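Local coordinates for protein CsuE (Acinetobacter baumannii, PDB 6FJY), which probably serves as the tip adhesin subunit of archaic chaperone-usher Csu pili, which take part in biofilm formation, at residues D[127-139]-D[144-156]. Sequence-based numbering, arbitrary orientation.
Sequences LKVKWFYSVPAVA and GVFFESPGFRRGA
Val135 and Phe147 form the hydrogen-bonded pair of a short antiparallel hairpin, its strands 127-136 and 146-148 running at 163° to each other; Val135 N to Phe147 O and Phe147 N to Val135 O both measure 2.7 Å. Toward the hairpin end Ala137 N donates to Val145 O, and at the other end Ser149 N donates to Tyr133 O. Where the next backbone bond would fall, a side chain substitutes: Ser149 OG accepts from Tyr133 N at 3.0 Å, its chi1 of 59° turning OG back between its own N and carbonyl carbon. The same serine lays CB over the face of the Tyr133 ring, 3.8 Å from the centroid.

One face of the hairpin is polar at its centre. Ser134 OG, anti to its backbone N, lies in the guanidinium plane of Arg154 and takes a nearly straight bond from NH1 (2.8 Å, 164°), while its hydroxyl donates to the anti lone pair of Glu148 OE2 at 3.1 Å. A type II turn from Ser149 to Phe152 brings the chain back, and Ser134 CB makes a CH-pi contact over the Phe152 ring face, 3.5 Å from the ring centroid. Phe146 CE2 sits over the centre of the guanidinium, whose NH2 is hydrogen-bonded to Met45 O. On the other face, Ala137 CB makes a CH-pi contact over one Phe147 ring face, closest at CZ (3.4 Å), and Val135 and Phe147 both touch Cys2.

Gripped by Arg154 and Glu148, which probably polarise it, the buried Ser134 hydroxyl joins the returning chain to the hairpin of a probable Ig-like domain.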
loop_
_atom_site.group_PDB
_atom_site.type_symbol
_atom_site.label_atom_id
_atom_site.label_comp_id
_atom_site.label_asym_id
_atom_site.label_seq_id
_atom_site.Cartn_x
_atom_site.Cartn_y
_atom_site.Cartn_z
ATOM N N LEU D 127 -21.981 -6.461 10.497
ATOM C CA LEU D 127 -23.133 -5.879 9.821
ATOM C C LEU D 127 -24.204 -6.955 9.648
ATOM O O LEU D 127 -24.027 -7.901 8.871
ATOM C CB LEU D 127 -22.714 -5.306 8.478
ATOM C CG LEU D 127 -23.291 -3.973 8.012
ATOM C CD1 LEU D 127 -23.224 -3.907 6.474
ATOM C CD2 LEU D 127 -24.689 -3.754 8.521
ATOM N N LYS D 128 -25.314 -6.806 10.369
ATOM C CA LYS D 128 -26.452 -7.708 10.281
ATOM C C LYS D 128 -27.657 -6.915 9.808
ATOM O O LYS D 128 -28.075 -5.956 10.468
ATOM C CB LYS D 128 -26.741 -8.374 11.631
ATOM C CG LYS D 128 -25.679 -9.372 12.067
ATOM C CD LYS D 128 -26.054 -10.054 13.377
ATOM C CE LYS D 128 -27.321 -10.882 13.239
ATOM N NZ LYS D 128 -27.760 -11.461 14.549
ATOM N N VAL D 129 -28.216 -7.311 8.676
ATOM C CA VAL D 129 -29.344 -6.606 8.089
ATOM C C VAL D 129 -30.463 -7.598 7.814
ATOM O O VAL D 129 -30.229 -8.697 7.295
ATOM C CB VAL D 129 -28.945 -5.859 6.795
ATOM C CG1 VAL D 129 -30.128 -5.093 6.234
ATOM C CG2 VAL D 129 -27.793 -4.906 7.065
ATOM N N LYS D 130 -31.680 -7.208 8.171
ATOM C CA LYS D 130 -32.879 -7.932 7.795
ATOM C C LYS D 130 -33.453 -7.265 6.556
ATOM O O LYS D 130 -33.734 -6.060 6.569
ATOM C CB LYS D 130 -33.900 -7.951 8.934
ATOM C CG LYS D 130 -35.061 -8.919 8.708
ATOM C CD LYS D 130 -35.919 -9.059 9.973
ATOM C CE LYS D 130 -35.143 -9.667 11.134
ATOM N NZ LYS D 130 -35.055 -11.158 11.038
ATOM N N TRP D 131 -33.614 -8.049 5.494
ATOM C CA TRP D 131 -34.110 -7.581 4.211
ATOM C C TRP D 131 -35.512 -8.116 3.963
ATOM O O TRP D 131 -35.809 -9.278 4.257
ATOM C CB TRP D 131 -33.193 -8.032 3.074
ATOM C CG TRP D 131 -31.749 -7.752 3.319
ATOM C CD1 TRP D 131 -30.865 -8.539 3.986
ATOM C CD2 TRP D 131 -31.020 -6.601 2.890
ATOM N NE1 TRP D 131 -29.627 -7.953 4.005
ATOM C CE2 TRP D 131 -29.693 -6.760 3.333
ATOM C CE3 TRP D 131 -31.358 -5.454 2.164
ATOM C CZ2 TRP D 131 -28.705 -5.808 3.081
ATOM C CZ3 TRP D 131 -30.373 -4.514 1.913
ATOM C CH2 TRP D 131 -29.067 -4.694 2.373
ATOM N N PHE D 132 -36.363 -7.256 3.414
ATOM C CA PHE D 132 -37.703 -7.610 2.962
ATOM C C PHE D 132 -37.784 -7.152 1.511
ATOM O O PHE D 132 -37.791 -5.947 1.241
ATOM C CB PHE D 132 -38.780 -6.936 3.819
ATOM C CG PHE D 132 -38.607 -7.134 5.310
ATOM C CD1 PHE D 132 -37.672 -6.397 6.026
ATOM C CD2 PHE D 132 -39.409 -8.033 5.999
ATOM C CE1 PHE D 132 -37.522 -6.571 7.403
ATOM C CE2 PHE D 132 -39.275 -8.211 7.374
ATOM C CZ PHE D 132 -38.332 -7.479 8.077
ATOM N N TYR D 133 -37.817 -8.099 0.573
ATOM C CA TYR D 133 -37.714 -7.748 -0.837
ATOM C C TYR D 133 -38.708 -8.536 -1.679
ATOM O O TYR D 133 -39.110 -9.649 -1.328
ATOM C CB TYR D 133 -36.292 -7.978 -1.381
ATOM C CG TYR D 133 -35.782 -9.391 -1.219
ATOM C CD1 TYR D 133 -36.002 -10.351 -2.204
ATOM C CD2 TYR D 133 -35.072 -9.765 -0.086
ATOM C CE1 TYR D 133 -35.535 -11.639 -2.061
ATOM C CE2 TYR D 133 -34.600 -11.060 0.067
ATOM C CZ TYR D 133 -34.838 -11.992 -0.917
ATOM O OH TYR D 133 -34.370 -13.277 -0.758
ATOM N N SER D 134 -39.099 -7.929 -2.802
ATOM C CA SER D 134 -39.839 -8.605 -3.869
ATOM C C SER D 134 -39.379 -7.990 -5.187
ATOM O O SER D 134 -39.840 -6.910 -5.571
ATOM C CB SER D 134 -41.342 -8.473 -3.700
ATOM O OG SER D 134 -42.004 -9.135 -4.759
ATOM N N VAL D 135 -38.486 -8.688 -5.870
ATOM C CA VAL D 135 -37.785 -8.172 -7.043
ATOM C C VAL D 135 -38.340 -8.865 -8.280
ATOM O O VAL D 135 -38.419 -10.099 -8.299
ATOM C CB VAL D 135 -36.266 -8.392 -6.941
ATOM C CG1 VAL D 135 -35.559 -7.699 -8.097
ATOM C CG2 VAL D 135 -35.757 -7.897 -5.593
ATOM N N PRO D 136 -38.716 -8.124 -9.320
ATOM C CA PRO D 136 -39.177 -8.761 -10.555
ATOM C C PRO D 136 -38.034 -9.457 -11.277
ATOM O O PRO D 136 -36.891 -8.997 -11.272
ATOM C CB PRO D 136 -39.728 -7.588 -11.375
ATOM C CG PRO D 136 -39.019 -6.388 -10.836
ATOM C CD PRO D 136 -38.774 -6.653 -9.385
ATOM N N ALA D 137 -38.362 -10.590 -11.889
ATOM C CA ALA D 137 -37.413 -11.442 -12.591
ATOM C C ALA D 137 -37.503 -11.215 -14.094
ATOM O O ALA D 137 -38.517 -10.742 -14.618
ATOM C CB ALA D 137 -37.680 -12.916 -12.273
ATOM N N VAL D 138 -36.414 -11.552 -14.790
ATOM C CA VAL D 138 -36.452 -11.495 -16.245
ATOM C C VAL D 138 -37.528 -12.453 -16.745
ATOM O O VAL D 138 -37.843 -13.467 -16.108
ATOM C CB VAL D 138 -35.087 -11.824 -16.877
ATOM C CG1 VAL D 138 -34.161 -10.646 -16.764
ATOM C CG2 VAL D 138 -34.455 -13.048 -16.213
ATOM N N ALA D 139 -38.112 -12.110 -17.888
ATOM C CA ALA D 139 -39.186 -12.904 -18.467
ATOM C C ALA D 139 -38.744 -14.318 -18.831
ATOM O O ALA D 139 -39.587 -15.217 -18.888
ATOM C CB ALA D 139 -39.742 -12.186 -19.704
ATOM N N GLY D 144 -44.125 -13.270 -14.849
ATOM C CA GLY D 144 -44.782 -13.043 -13.579
ATOM C C GLY D 144 -44.051 -13.565 -12.366
ATOM O O GLY D 144 -44.666 -13.687 -11.300
ATOM N N VAL D 145 -42.762 -13.882 -12.491
ATOM C CA VAL D 145 -41.983 -14.458 -11.400
ATOM C C VAL D 145 -41.323 -13.330 -10.620
ATOM O O VAL D 145 -40.933 -12.304 -11.191
ATOM C CB VAL D 145 -40.944 -15.465 -11.941
ATOM C CG1 VAL D 145 -40.045 -15.976 -10.831
ATOM C CG2 VAL D 145 -41.645 -16.642 -12.613
ATOM N N PHE D 146 -41.217 -13.508 -9.303
ATOM C CA PHE D 146 -40.615 -12.508 -8.436
ATOM C C PHE D 146 -39.675 -13.179 -7.448
ATOM O O PHE D 146 -39.985 -14.239 -6.903
ATOM C CB PHE D 146 -41.691 -11.703 -7.694
ATOM C CG PHE D 146 -42.536 -10.859 -8.598
ATOM C CD1 PHE D 146 -43.667 -11.384 -9.199
ATOM C CD2 PHE D 146 -42.196 -9.546 -8.853
ATOM C CE1 PHE D 146 -44.442 -10.611 -10.043
ATOM C CE2 PHE D 146 -42.964 -8.763 -9.695
ATOM C CZ PHE D 146 -44.091 -9.295 -10.290
ATOM N N PHE D 147 -38.512 -12.563 -7.245
ATOM C CA PHE D 147 -37.579 -12.994 -6.212
ATOM C C PHE D 147 -37.986 -12.334 -4.900
ATOM O O PHE D 147 -38.006 -11.101 -4.793
ATOM C CB PHE D 147 -36.144 -12.629 -6.591
ATOM C CG PHE D 147 -35.723 -13.109 -7.954
ATOM C CD1 PHE D 147 -36.055 -14.382 -8.399
ATOM C CD2 PHE D 147 -34.991 -12.278 -8.797
ATOM C CE1 PHE D 147 -35.663 -14.823 -9.661
ATOM C CE2 PHE D 147 -34.589 -12.709 -10.060
ATOM C CZ PHE D 147 -34.925 -13.987 -10.495
ATOM N N GLU D 148 -38.335 -13.147 -3.911
ATOM C CA GLU D 148 -38.981 -12.652 -2.710
ATOM C C GLU D 148 -38.358 -13.264 -1.467
ATOM O O GLU D 148 -37.882 -14.402 -1.473
ATOM C CB GLU D 148 -40.490 -12.938 -2.729
ATOM C CG GLU D 148 -41.258 -12.028 -3.665
ATOM C CD GLU D 148 -42.577 -12.613 -4.113
ATOM O OE1 GLU D 148 -42.726 -13.855 -4.091
ATOM O OE2 GLU D 148 -43.459 -11.826 -4.517
ATOM N N SER D 149 -38.342 -12.463 -0.410
ATOM C CA SER D 149 -38.052 -12.905 0.934
ATOM C C SER D 149 -39.290 -13.594 1.496
ATOM O O SER D 149 -40.395 -13.409 0.979
ATOM C CB SER D 149 -37.647 -11.710 1.795
ATOM O OG SER D 149 -38.673 -10.736 1.829
ATOM N N PRO D 150 -39.138 -14.391 2.556
ATOM C CA PRO D 150 -40.223 -15.304 2.953
ATOM C C PRO D 150 -41.449 -14.567 3.479
ATOM O O PRO D 150 -41.348 -13.681 4.330
ATOM C CB PRO D 150 -39.578 -16.163 4.042
ATOM C CG PRO D 150 -38.477 -15.327 4.576
ATOM C CD PRO D 150 -37.946 -14.558 3.409
ATOM N N GLY D 151 -42.616 -14.960 2.971
ATOM C CA GLY D 151 -43.876 -14.390 3.396
ATOM C C GLY D 151 -44.311 -13.147 2.656
ATOM O O GLY D 151 -45.299 -12.524 3.063
ATOM N N PHE D 152 -43.618 -12.768 1.584
ATOM C CA PHE D 152 -43.936 -11.535 0.878
ATOM C C PHE D 152 -45.205 -11.695 0.050
ATOM O O PHE D 152 -45.405 -12.712 -0.619
ATOM C CB PHE D 152 -42.778 -11.108 -0.026
ATOM C CG PHE D 152 -42.706 -9.619 -0.241
ATOM C CD1 PHE D 152 -43.598 -8.982 -1.085
ATOM C CD2 PHE D 152 -41.768 -8.856 0.432
ATOM C CE1 PHE D 152 -43.553 -7.616 -1.261
ATOM C CE2 PHE D 152 -41.717 -7.493 0.259
ATOM C CZ PHE D 152 -42.612 -6.872 -0.593
ATOM N N ARG D 153 -46.051 -10.665 0.083
ATOM C CA ARG D 153 -47.322 -10.665 -0.640
ATOM C C ARG D 153 -47.481 -9.324 -1.347
ATOM O O ARG D 153 -47.661 -8.294 -0.692
ATOM C CB ARG D 153 -48.496 -10.930 0.308
ATOM N N ARG D 154 -47.408 -9.332 -2.678
ATOM C CA ARG D 154 -47.740 -8.163 -3.482
ATOM C C ARG D 154 -49.240 -8.158 -3.757
ATOM O O ARG D 154 -49.823 -9.198 -4.086
ATOM C CB ARG D 154 -46.975 -8.160 -4.811
ATOM C CG ARG D 154 -45.456 -8.286 -4.705
ATOM C CD ARG D 154 -44.821 -8.694 -6.040
ATOM N NE ARG D 154 -44.762 -7.585 -6.988
ATOM C CZ ARG D 154 -43.709 -6.789 -7.159
ATOM N NH1 ARG D 154 -42.600 -6.983 -6.455
ATOM N NH2 ARG D 154 -43.763 -5.800 -8.040
ATOM N N GLY D 155 -49.860 -6.992 -3.610
ATOM C CA GLY D 155 -51.239 -6.809 -4.011
ATOM C C GLY D 155 -51.330 -5.926 -5.236
ATOM O O GLY D 155 -50.562 -6.102 -6.186
ATOM N N ALA D 156 -52.253 -4.962 -5.223
ATOM C CA ALA D 156 -52.339 -3.952 -6.272
ATOM C C ALA D 156 -51.913 -2.582 -5.759
ATOM O O ALA D 156 -50.916 -2.022 -6.229
ATOM C CB ALA D 156 -53.760 -3.886 -6.843
#